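Local coordinates for protein BT_4661 (Bacteroides thetaiotaomicron, PDB 4AK2) that binds heparin, and probably heparan sulphate, as a SusE-like surface glycan-binding protein, of which this chain is the ligand-binding domain, at residues F156-R161 against G249-D254; V123-T128 against P145-G150. All blocks are in the same frame, centred on the assembly; numbering follows the deposited sequence. Where two conformers were deposited one is given.

Contact 1. Residues F156-R161 against G249-D254; sequences FRLDYR and GQITYD. With SGN (2-deoxy-6-O-sulfo-2-(sulfoamino)-alpha-D-glucopyranose), chain B; IDS (2-O-sulfo-alpha-L-idopyranuronic acid), chain C.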
ATOM      1  N   PHE A 156      11.283 -10.309 -18.531  1.00 16.59           N
ATOM      2  CA  PHE A 156      11.054 -10.020 -17.109  1.00 15.58           C
ATOM      3  C   PHE A 156       9.818 -10.789 -16.654  1.00 14.59           C
ATOM      4  O   PHE A 156       8.834 -10.883 -17.391  1.00 15.23           O
ATOM      5  CB  PHE A 156      10.855  -8.520 -16.932  1.00 15.90           C
ATOM      6  CG  PHE A 156      10.945  -8.038 -15.507  1.00 15.07           C
ATOM      7  CD1 PHE A 156      12.176  -8.039 -14.838  1.00 15.92           C
ATOM      8  CD2 PHE A 156       9.809  -7.555 -14.827  1.00 14.17           C
ATOM      9  CE1 PHE A 156      12.270  -7.561 -13.543  1.00 16.26           C
ATOM     10  CE2 PHE A 156       9.916  -7.066 -13.518  1.00 14.91           C
ATOM     11  CZ  PHE A 156      11.157  -7.080 -12.882  1.00 16.38           C
ATOM     12  N   ARG A 157       9.896 -11.388 -15.462  1.00 14.43           N
ATOM     13  CA  ARG A 157       8.735 -12.031 -14.817  1.00 14.67           C
ATOM     14  C   ARG A 157       8.652 -11.555 -13.376  1.00 13.29           C
ATOM     15  O   ARG A 157       9.686 -11.356 -12.743  1.00 14.94           O
ATOM     16  CB  ARG A 157       8.820 -13.580 -14.861  1.00 16.62           C
ATOM     17  CG  ARG A 157       8.904 -14.158 -16.279  1.00 16.52           C
ATOM     18  CD  ARG A 157       7.636 -13.955 -17.129  1.00 17.04           C
ATOM     19  NE  ARG A 157       7.773 -14.602 -18.427  1.00 19.73           N
ATOM     20  CZ  ARG A 157       8.357 -14.059 -19.476  1.00 20.41           C
ATOM     21  NH1 ARG A 157       8.821 -12.815 -19.429  1.00 22.63           N
ATOM     22  NH2 ARG A 157       8.421 -14.757 -20.604  1.00 25.55           N
ATOM     23  N   LEU A 158       7.439 -11.371 -12.861  1.00 12.93           N
ATOM     24  CA  LEU A 158       7.228 -10.675 -11.580  1.00 13.58           C
ATOM     25  C   LEU A 158       6.006 -11.283 -10.887  1.00 11.97           C
ATOM     26  O   LEU A 158       4.964 -11.447 -11.506  1.00 12.86           O
ATOM     27  CB  LEU A 158       6.971  -9.189 -11.899  1.00 12.77           C
ATOM     28  CG  LEU A 158       6.915  -8.263 -10.673  1.00 13.34           C
ATOM     29  CD1 LEU A 158       8.303  -8.129 -10.016  1.00 14.70           C
ATOM     30  CD2 LEU A 158       6.436  -6.886 -11.079  1.00 13.55           C
ATOM     31  N   ASP A 159       6.143 -11.710  -9.628  1.00 12.90           N
ATOM     32  CA  ASP A 159       5.022 -12.395  -8.972  1.00 12.64           C
ATOM     33  C   ASP A 159       5.056 -12.242  -7.473  1.00 11.83           C
ATOM     34  O   ASP A 159       6.147 -12.304  -6.888  1.00 12.84           O
ATOM     35  CB  ASP A 159       5.081 -13.884  -9.329  1.00 12.92           C
ATOM     36  CG  ASP A 159       3.756 -14.602  -9.267  1.00 13.60           C
ATOM     37  OD1 ASP A 159       2.718 -13.983  -9.551  1.00 14.38           O
ATOM     38  OD2 ASP A 159       3.737 -15.829  -8.956  1.00 16.65           O
ATOM     39  N   TYR A 160       3.898 -12.047  -6.849  1.00 11.10           N
ATOM     40  CA  TYR A 160       3.847 -12.121  -5.382  1.00 12.24           C
ATOM     41  C   TYR A 160       4.387 -13.460  -4.918  1.00 12.74           C
ATOM     42  O   TYR A 160       4.265 -14.492  -5.574  1.00 12.43           O
ATOM     43  CB  TYR A 160       2.423 -11.920  -4.899  1.00 13.43           C
ATOM     44  CG  TYR A 160       1.956 -10.467  -4.847  1.00 12.06           C
ATOM     45  CD1 TYR A 160       2.171  -9.701  -3.714  1.00 13.40           C
ATOM     46  CD2 TYR A 160       1.271  -9.868  -5.931  1.00 12.27           C
ATOM     47  CE1 TYR A 160       1.745  -8.377  -3.611  1.00 11.84           C
ATOM     48  CE2 TYR A 160       0.856  -8.576  -5.834  1.00 12.59           C
ATOM     49  CZ  TYR A 160       1.058  -7.828  -4.713  1.00 11.27           C
ATOM     50  OH  TYR A 160       0.581  -6.530  -4.639  1.00 12.23           O
ATOM     51  N   ARG A 161       4.941 -13.415  -3.700  1.00 12.69           N
ATOM     52  CA  ARG A 161       5.672 -14.592  -3.125  1.00 12.34           C
ATOM     53  C   ARG A 161       5.377 -14.921  -1.671  1.00 11.69           C
ATOM     54  O   ARG A 161       5.168 -16.113  -1.350  1.00 13.38           O
ATOM     55  CB  ARG A 161       7.186 -14.454  -3.332  1.00 13.14           C
ATOM     56  CG  ARG A 161       8.056 -15.615  -2.797  1.00 14.17           C
ATOM     57  CD  ARG A 161       7.652 -16.951  -3.420  1.00 14.59           C
ATOM     58  NE  ARG A 161       8.493 -18.048  -2.930  1.00 16.82           N
ATOM     59  CZ  ARG A 161       8.279 -18.698  -1.790  1.00 16.61           C
ATOM     60  NH1 ARG A 161       7.252 -18.365  -0.994  1.00 17.26           N
ATOM     61  NH2 ARG A 161       9.122 -19.648  -1.413  1.00 20.78           N
ATOM     62  N   GLY A 249       2.601  -7.144   0.087  1.00 10.95           N
ATOM     63  CA  GLY A 249       3.251  -8.487  -0.004  1.00 12.17           C
ATOM     64  C   GLY A 249       4.561  -8.357  -0.683  1.00 11.82           C
ATOM     65  O   GLY A 249       4.794  -7.449  -1.475  1.00 12.77           O
ATOM     66  N   GLN A 250       5.506  -9.269  -0.403  1.00 11.93           N
ATOM     67  CA  GLN A 250       6.743  -9.336  -1.135  1.00 12.05           C
ATOM     68  C   GLN A 250       6.506  -9.903  -2.513  1.00 11.32           C
ATOM     69  O   GLN A 250       5.769 -10.894  -2.685  1.00 12.24           O
ATOM     70  CB  GLN A 250       7.780 -10.209  -0.372  1.00 13.84           C
ATOM     71  CG  GLN A 250       9.136 -10.078  -1.023  1.00 14.50           C
ATOM     72  CD  GLN A 250      10.107 -11.122  -0.482  1.00 14.53           C
ATOM     73  OE1 GLN A 250      10.165 -12.223  -1.028  1.00 15.12           O
ATOM     74  NE2 GLN A 250      10.812 -10.797   0.631  1.00 16.60           N
ATOM     75  N   ILE A 251       7.190  -9.271  -3.474  1.00 12.10           N
ATOM     76  CA  ILE A 251       7.122  -9.651  -4.892  1.00 12.86           C
ATOM     77  C   ILE A 251       8.545 -10.043  -5.345  1.00 12.61           C
ATOM     78  O   ILE A 251       9.529  -9.413  -4.927  1.00 13.39           O
ATOM     79  CB  ILE A 251       6.561  -8.475  -5.746  1.00 12.98           C
ATOM     80  CG1 ILE A 251       5.124  -8.173  -5.329  1.00 12.69           C
ATOM     81  CG2 ILE A 251       6.615  -8.791  -7.235  1.00 17.06           C
ATOM     82  CD1 ILE A 251       4.603  -6.827  -5.877  1.00 14.68           C
ATOM     83  N   THR A 252       8.651 -11.132  -6.098  1.00 13.05           N
ATOM     84  CA  THR A 252       9.945 -11.569  -6.599  1.00 13.09           C
ATOM     85  C   THR A 252       9.995 -11.424  -8.107  1.00 12.82           C
ATOM     86  O   THR A 252       8.941 -11.406  -8.783  1.00 13.94           O
ATOM     87  CB  THR A 252      10.275 -13.014  -6.185  1.00 14.86           C
ATOM     88  OG1 THR A 252       9.286 -13.907  -6.691  1.00 15.01           O
ATOM     89  CG2 THR A 252      10.310 -13.101  -4.653  1.00 16.10           C
ATOM     90  N   TYR A 253      11.189 -11.335  -8.664  1.00 13.95           N
ATOM     91  CA  TYR A 253      11.307 -11.200 -10.127  1.00 14.41           C
ATOM     92  C   TYR A 253      12.415 -12.092 -10.634  1.00 14.81           C
ATOM     93  O   TYR A 253      13.267 -12.563  -9.871  1.00 16.26           O
ATOM     94  CB  TYR A 253      11.536  -9.747 -10.567  1.00 14.36           C
ATOM     95  CG  TYR A 253      12.800  -9.114 -10.026  1.00 13.79           C
ATOM     96  CD1 TYR A 253      14.033  -9.323 -10.665  1.00 15.69           C
ATOM     97  CD2 TYR A 253      12.750  -8.227  -8.950  1.00 14.97           C
ATOM     98  CE1 TYR A 253      15.193  -8.727 -10.195  1.00 15.43           C
ATOM     99  CE2 TYR A 253      13.909  -7.634  -8.461  1.00 14.92           C
ATOM    100  CZ  TYR A 253      15.112  -7.853  -9.113  1.00 14.82           C
ATOM    101  OH  TYR A 253      16.243  -7.243  -8.645  1.00 17.29           O
ATOM    102  N   ASP A 254      12.353 -12.337 -11.942  1.00 15.45           N
ATOM    103  CA  ASP A 254      13.321 -13.097 -12.692  1.00 16.16           C
ATOM    104  C   ASP A 254      13.582 -12.344 -13.993  1.00 14.66           C
ATOM    105  O   ASP A 254      12.630 -11.858 -14.609  1.00 17.17           O
ATOM    106  CB  ASP A 254      12.752 -14.509 -12.931  1.00 17.55           C
ATOM    107  CG  ASP A 254      13.720 -15.457 -13.628  1.00 18.91           C
ATOM    108  OD1 ASP A 254      13.863 -15.399 -14.860  1.00 20.19           O
ATOM    109  OD2 ASP A 254      14.322 -16.302 -12.959  1.00 21.61           O
TER
HETATM  110  C1  SGN B   1       4.588 -22.469   0.839  1.00 19.32           C
HETATM  111  C2  SGN B   1       5.547 -21.313   0.539  1.00 17.91           C
HETATM  112  C3  SGN B   1       6.737 -21.404   1.501  1.00 18.01           C
HETATM  113  C4  SGN B   1       6.264 -21.477   2.942  1.00 17.96           C
HETATM  114  C5  SGN B   1       5.290 -22.640   3.156  1.00 19.14           C
HETATM  115  C6  SGN B   1       4.665 -22.550   4.553  1.00 21.59           C
HETATM  116  N2  SGN B   1       5.946 -21.361  -0.862  1.00 19.63           N
HETATM  117  O1  SGN B   1       5.167 -23.714   0.458  1.00 22.45           O
HETATM  118  O3  SGN B   1       7.523 -20.227   1.305  1.00 21.65           O
HETATM  119  O4  SGN B   1       7.381 -21.808   3.785  1.00 17.90           O
HETATM  120  O5  SGN B   1       4.227 -22.464   2.219  1.00 19.25           O
HETATM  121  O6  SGN B   1       3.800 -23.649   4.769  1.00 28.25           O
HETATM  122  S1  SGN B   1       5.041 -20.802  -2.050  1.00 19.39           S
HETATM  123  O1S SGN B   1       5.915 -20.528  -3.169  1.00 20.90           O
HETATM  124  O2S SGN B   1       3.976 -21.699  -2.416  1.00 21.99           O
HETATM  125  O3S SGN B   1       4.407 -19.476  -1.513  1.00 19.43           O
HETATM  126  S2  SGN B   1       2.924 -23.692   6.035  1.00 44.10           S
HETATM  127  O4S SGN B   1       3.785 -23.858   7.204  1.00 51.65           O
HETATM  128  O5S SGN B   1       1.970 -25.016   5.851  1.00 68.35           O
HETATM  129  O6S SGN B   1       2.070 -22.496   6.034  1.00 41.79           O
HETATM  130  C1  IDS C   4      13.374 -14.330   5.357  1.00 17.87           C
HETATM  131  C2  IDS C   4      12.843 -13.235   4.468  1.00 18.09           C
HETATM  132  C3  IDS C   4      11.759 -12.341   5.123  1.00 17.47           C
HETATM  133  C4  IDS C   4      12.147 -11.933   6.537  1.00 19.79           C
HETATM  134  C5  IDS C   4      12.510 -13.212   7.303  1.00 19.18           C
HETATM  135  C6  IDS C   4      12.750 -12.951   8.757  1.00 20.61           C
HETATM  136  O2  IDS C   4      13.967 -12.492   3.973  1.00 19.29           O
HETATM  137  O3  IDS C   4      10.526 -13.074   5.160  1.00 20.23           O
HETATM  138  O4  IDS C   4      13.263 -11.040   6.434  1.00 20.99           O
HETATM  139  O5  IDS C   4      13.629 -13.836   6.663  1.00 18.57           O
HETATM  140  O6A IDS C   4      11.807 -12.439   9.401  1.00 24.10           O
HETATM  141  O6B IDS C   4      13.847 -13.240   9.268  1.00 21.45           O
HETATM  142  S   IDS C   4      13.888 -11.663   2.686  1.00 19.68           S
HETATM  143  O1S IDS C   4      15.285 -11.587   2.239  1.00 24.21           O
HETATM  144  O2S IDS C   4      13.012 -12.395   1.765  1.00 17.88           O
HETATM  145  O3S IDS C   4      13.320 -10.335   3.067  1.00 21.35           O
HETATM  146  O   HOH W   1       0.911  -5.279  -2.198  1.00 12.33           O
HETATM  147  O   HOH W   2       6.734 -15.557  -6.682  1.00 15.22           O
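Strands 157-161 and 241-254 lie side by side in the mixed sheet next to the glycan pocket, with Arg-157 and Asp-159 in antiparallel hydrogen-bonded pairs with Asp-254 and Thr-252. Asp-159 N gives to Thr-252 O at 2.9 Å, and Arg-161 N adds a last rung to Gln-250 O. On the face carrying Leu-158, Tyr-160, Ile-251 and Tyr-253, Ile-251 spreads its two branches: CG1 sits over the Tyr-160 ring in a CH-pi contact, 3.8 Å from the centroid, while CG2 presses tightly on Leu-158 CD1 at 3.3 Å. The Phe-156 and Tyr-253 rings are nearly parallel but slid apart, centroids 5.5 Å from each other.

At the pocket end of this strand pair two side chains grip the sulphated glycan. The guanidinium of Arg-161 holds SGN O3 at its edge, NH1 to O3 3.0 Å, and carries N-sulfo oxygen O1S of SGN over one face; its NE bonds the backbone O of Gln-261. Gln-250, extended with CG anti to the backbone N (chi1 -170°), sends NE2 to IDS O2S at 2.9 Å, its OE1 taken by Arg-162. Water 2 links Tyr-160 O to Thr-252 OG1, which also bonds Pro-260 O.

Contact 2. Residues V123-T128 against P145-G150; sequences VQLEYT and PSLGAG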
ATOM      1  N   VAL A 123      17.774  -3.958 -11.765  1.00 17.62           N
ATOM      2  CA  VAL A 123      16.346  -3.660 -11.695  1.00 17.51           C
ATOM      3  C   VAL A 123      16.134  -2.518 -10.720  1.00 17.42           C
ATOM      4  O   VAL A 123      16.708  -2.473  -9.639  1.00 17.93           O
ATOM      5  CB  VAL A 123      15.539  -4.906 -11.253  1.00 17.01           C
ATOM      6  CG1 VAL A 123      14.080  -4.594 -10.890  1.00 18.28           C
ATOM      7  CG2 VAL A 123      15.642  -5.985 -12.310  1.00 19.40           C
ATOM      8  N   GLN A 124      15.320  -1.558 -11.137  1.00 18.08           N
ATOM      9  CA  GLN A 124      14.914  -0.472 -10.262  1.00 16.61           C
ATOM     10  C   GLN A 124      13.383  -0.422 -10.371  1.00 16.19           C
ATOM     11  O   GLN A 124      12.805   0.309 -11.182  1.00 18.15           O
ATOM     12  CB  GLN A 124      15.555   0.833 -10.717  1.00 19.66           C
ATOM     13  CG  GLN A 124      15.310   1.993  -9.765  1.00 19.06           C
ATOM     14  CD  GLN A 124      16.025   3.239 -10.208  1.00 26.11           C
ATOM     15  OE1 GLN A 124      17.186   3.199 -10.633  1.00 26.60           O
ATOM     16  NE2 GLN A 124      15.329   4.368 -10.125  1.00 35.11           N
ATOM     17  N   LEU A 125      12.699  -1.251  -9.582  1.00 16.69           N
ATOM     18  CA  LEU A 125      11.261  -1.451  -9.824  1.00 15.01           C
ATOM     19  C   LEU A 125      10.437  -0.399  -9.085  1.00 14.17           C
ATOM     20  O   LEU A 125      10.426  -0.371  -7.858  1.00 16.24           O
ATOM     21  CB  LEU A 125      10.853  -2.860  -9.362  1.00 15.99           C
ATOM     22  CG  LEU A 125       9.369  -3.237  -9.581  1.00 15.05           C
ATOM     23  CD1 LEU A 125       9.038  -3.283 -11.090  1.00 16.15           C
ATOM     24  CD2 LEU A 125       9.122  -4.604  -8.979  1.00 17.27           C
ATOM     25  N   GLU A 126       9.741   0.456  -9.849  1.00 14.39           N
ATOM     26  CA  GLU A 126       9.019   1.563  -9.261  1.00 13.46           C
ATOM     27  C   GLU A 126       7.615   1.683  -9.854  1.00 12.54           C
ATOM     28  O   GLU A 126       7.441   1.893 -11.071  1.00 15.06           O
ATOM     29  CB  GLU A 126       9.767   2.901  -9.482  1.00 16.22           C
ATOM     30  CG  GLU A 126      11.100   2.908  -8.750  1.00 17.33           C
ATOM     31  CD  GLU A 126      11.773   4.260  -8.731  1.00 20.72           C
ATOM     32  OE1 GLU A 126      11.314   5.168  -9.464  1.00 30.79           O
ATOM     33  OE2 GLU A 126      12.775   4.427  -8.012  1.00 18.41           O
ATOM     34  N   TYR A 127       6.600   1.590  -9.013  1.00 12.51           N
ATOM     35  CA  TYR A 127       5.234   1.908  -9.399  1.00 11.52           C
ATOM     36  C   TYR A 127       5.006   3.374  -8.993  1.00 12.65           C
ATOM     37  O   TYR A 127       5.278   3.749  -7.840  1.00 12.73           O
ATOM     38  CB  TYR A 127       4.254   1.036  -8.602  1.00 12.67           C
ATOM     39  CG  TYR A 127       4.233  -0.424  -9.027  1.00 11.29           C
ATOM     40  CD1 TYR A 127       5.147  -1.346  -8.528  1.00 12.78           C
ATOM     41  CD2 TYR A 127       3.312  -0.876  -9.959  1.00 12.14           C
ATOM     42  CE1 TYR A 127       5.131  -2.666  -8.912  1.00 12.28           C
ATOM     43  CE2 TYR A 127       3.272  -2.196 -10.370  1.00 12.34           C
ATOM     44  CZ  TYR A 127       4.208  -3.097  -9.848  1.00 11.69           C
ATOM     45  OH  TYR A 127       4.203  -4.428 -10.270  1.00 13.51           O
ATOM     46  N   THR A 128       4.501   4.163  -9.917  1.00 13.41           N
ATOM     47  CA  THR A 128       4.216   5.582  -9.628  1.00 12.73           C
ATOM     48  C   THR A 128       2.799   5.842 -10.102  1.00 11.72           C
ATOM     49  O   THR A 128       2.596   6.037 -11.318  1.00 13.70           O
ATOM     50  CB  THR A 128       5.221   6.494 -10.359  1.00 14.28           C
ATOM     51  OG1 THR A 128       6.544   6.189  -9.918  1.00 17.28           O
ATOM     52  CG2 THR A 128       4.911   7.980 -10.110  1.00 16.05           C
ATOM     53  N   PRO A 145       4.600  -0.486 -13.801  1.00 12.67           N
ATOM     54  CA  PRO A 145       5.790   0.037 -13.177  1.00 12.65           C
ATOM     55  C   PRO A 145       6.890   0.343 -14.193  1.00 13.60           C
ATOM     56  O   PRO A 145       6.895  -0.226 -15.301  1.00 16.80           O
ATOM     57  CB  PRO A 145       6.251  -1.129 -12.286  1.00 13.96           C
ATOM     58  CG  PRO A 145       5.755  -2.375 -12.995  1.00 14.31           C
ATOM     59  CD  PRO A 145       4.443  -1.933 -13.633  1.00 13.71           C
ATOM     60  N   SER A 146       7.831   1.196 -13.819  1.00 14.49           N
ATOM     61  CA  SER A 146       9.085   1.251 -14.560  0.50 14.74           C
ATOM     62  C   SER A 146      10.015   0.184 -13.969  1.00 15.85           C
ATOM     63  O   SER A 146       9.980  -0.119 -12.758  1.00 16.15           O
ATOM     64  CB  SER A 146       9.720   2.636 -14.489  0.50 14.24           C
ATOM     65  OG  SER A 146       9.809   3.058 -13.143  0.50 14.73           O
ATOM     66  N   LEU A 147      10.824  -0.413 -14.834  1.00 17.79           N
ATOM     67  CA  LEU A 147      11.655  -1.556 -14.446  1.00 17.06           C
ATOM     68  C   LEU A 147      13.106  -1.202 -14.211  1.00 17.80           C
ATOM     69  O   LEU A 147      13.806  -1.956 -13.536  1.00 20.96           O
ATOM     70  CB  LEU A 147      11.592  -2.658 -15.515  1.00 18.70           C
ATOM     71  CG  LEU A 147      10.198  -3.135 -15.949  1.00 19.34           C
ATOM     72  CD1 LEU A 147      10.316  -4.304 -16.912  1.00 20.46           C
ATOM     73  CD2 LEU A 147       9.322  -3.507 -14.752  1.00 19.21           C
ATOM     74  N   GLY A 148      13.574  -0.113 -14.819  1.00 19.98           N
ATOM     75  CA  GLY A 148      14.966   0.300 -14.746  1.00 22.72           C
ATOM     76  C   GLY A 148      15.596   0.342 -16.127  1.00 22.94           C
ATOM     77  O   GLY A 148      15.218  -0.423 -17.023  1.00 21.54           O
ATOM     78  N   ALA A 149      16.563   1.229 -16.318  1.00 26.94           N
ATOM     79  CA  ALA A 149      17.330   1.283 -17.571  1.00 28.10           C
ATOM     80  C   ALA A 149      17.995  -0.069 -17.892  1.00 23.78           C
ATOM     81  O   ALA A 149      18.616  -0.696 -17.012  1.00 26.94           O
ATOM     82  CB  ALA A 149      18.370   2.393 -17.512  1.00 35.61           C
ATOM     83  N   GLY A 150      17.842  -0.529 -19.128  1.00 23.12           N
ATOM     84  CA  GLY A 150      18.556  -1.720 -19.591  1.00 21.44           C
ATOM     85  C   GLY A 150      17.795  -3.021 -19.381  1.00 18.63           C
ATOM     86  O   GLY A 150      18.253  -4.071 -19.827  1.00 21.58           O
TER
HETATM   87  O   HOH W   3      12.400   2.843 -12.299  1.00 23.01           O
HETATM   88  O   HOH W   4       7.535   4.637 -12.297  1.00 23.54           O
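The two loop segments run roughly antiparallel, their end-to-end directions 152° apart, and meet in a single beta bridge between Glu-126 and Ser-146. That hydrogen-bonded pair exchanges both backbone bonds, Glu-126 N to Ser-146 O at 3.0 Å and Ser-146 N to Glu-126 O at 2.9 Å. Further along, Gln-124 N bonds Leu-147 O from above the carbonyl plane, 39° out of it, and the Glu-126/Ser-146 bridge stays isolated, not continued as a ladder. Gly-148 follows with a positive phi, its backbone lying close against Gln-124.

Pro-145 lies flat against Tyr-127: its CB stands over the middle of the ring, 3.5 Å from the centroid, in a CH-pi contact, and its CD meets Tyr-127 CE2 near the ring's rim. With CG anti to the carbonyl carbon (chi1 -72°), the tyrosine ring swings back alongside the proline. Leu-125 and Leu-147 lie next to each other pointing the same way, Leu-125 CD1 to Leu-147 CD2 3.7 Å, and Leu-125 CD1 also touches Pro-145 CB at 3.7 Å. Ser-146 has two conformers; in the one modelled here, and for that copy alone, OG shares water 3 with Gln-124 O and water 4 with Glu-126 O and Thr-128 OG1.

Tyr-127 OH bonds Phe-227 O, while Glu-126 OE2 takes Ser-116 OG. The apolar side chains face the sheet: Leu-125 rests on Val-269 and Pro-271 of strand 268-276, Tyr-127 on Pro-271 and Ile-272 of the same strand, and both lie against Leu-158 of strand 157-161.

In the fold
From the N terminus, the chain leaves strand 105-115 of the four-stranded sheet and enters 123-128. Contact 2 then closes a short loop of 16 residues, holding strands 131-134 and 140-141, when 145-150 comes back. Contact 1 opens only afterwards: strand 157-161 waits 87 residues, through helix 187-195 and strands such as 163-168 and 220-222, for 249-254. The two loops are therefore in series, neither nested nor crossed. The two contacts touch in space, their centres about 13 Å apart: Tyr-253 CE1 meets Val-123 CG2, and Phe-156 CE2 meets Leu-147 CD2, laying the loop pair of contact 2 against the sheet of contact 1.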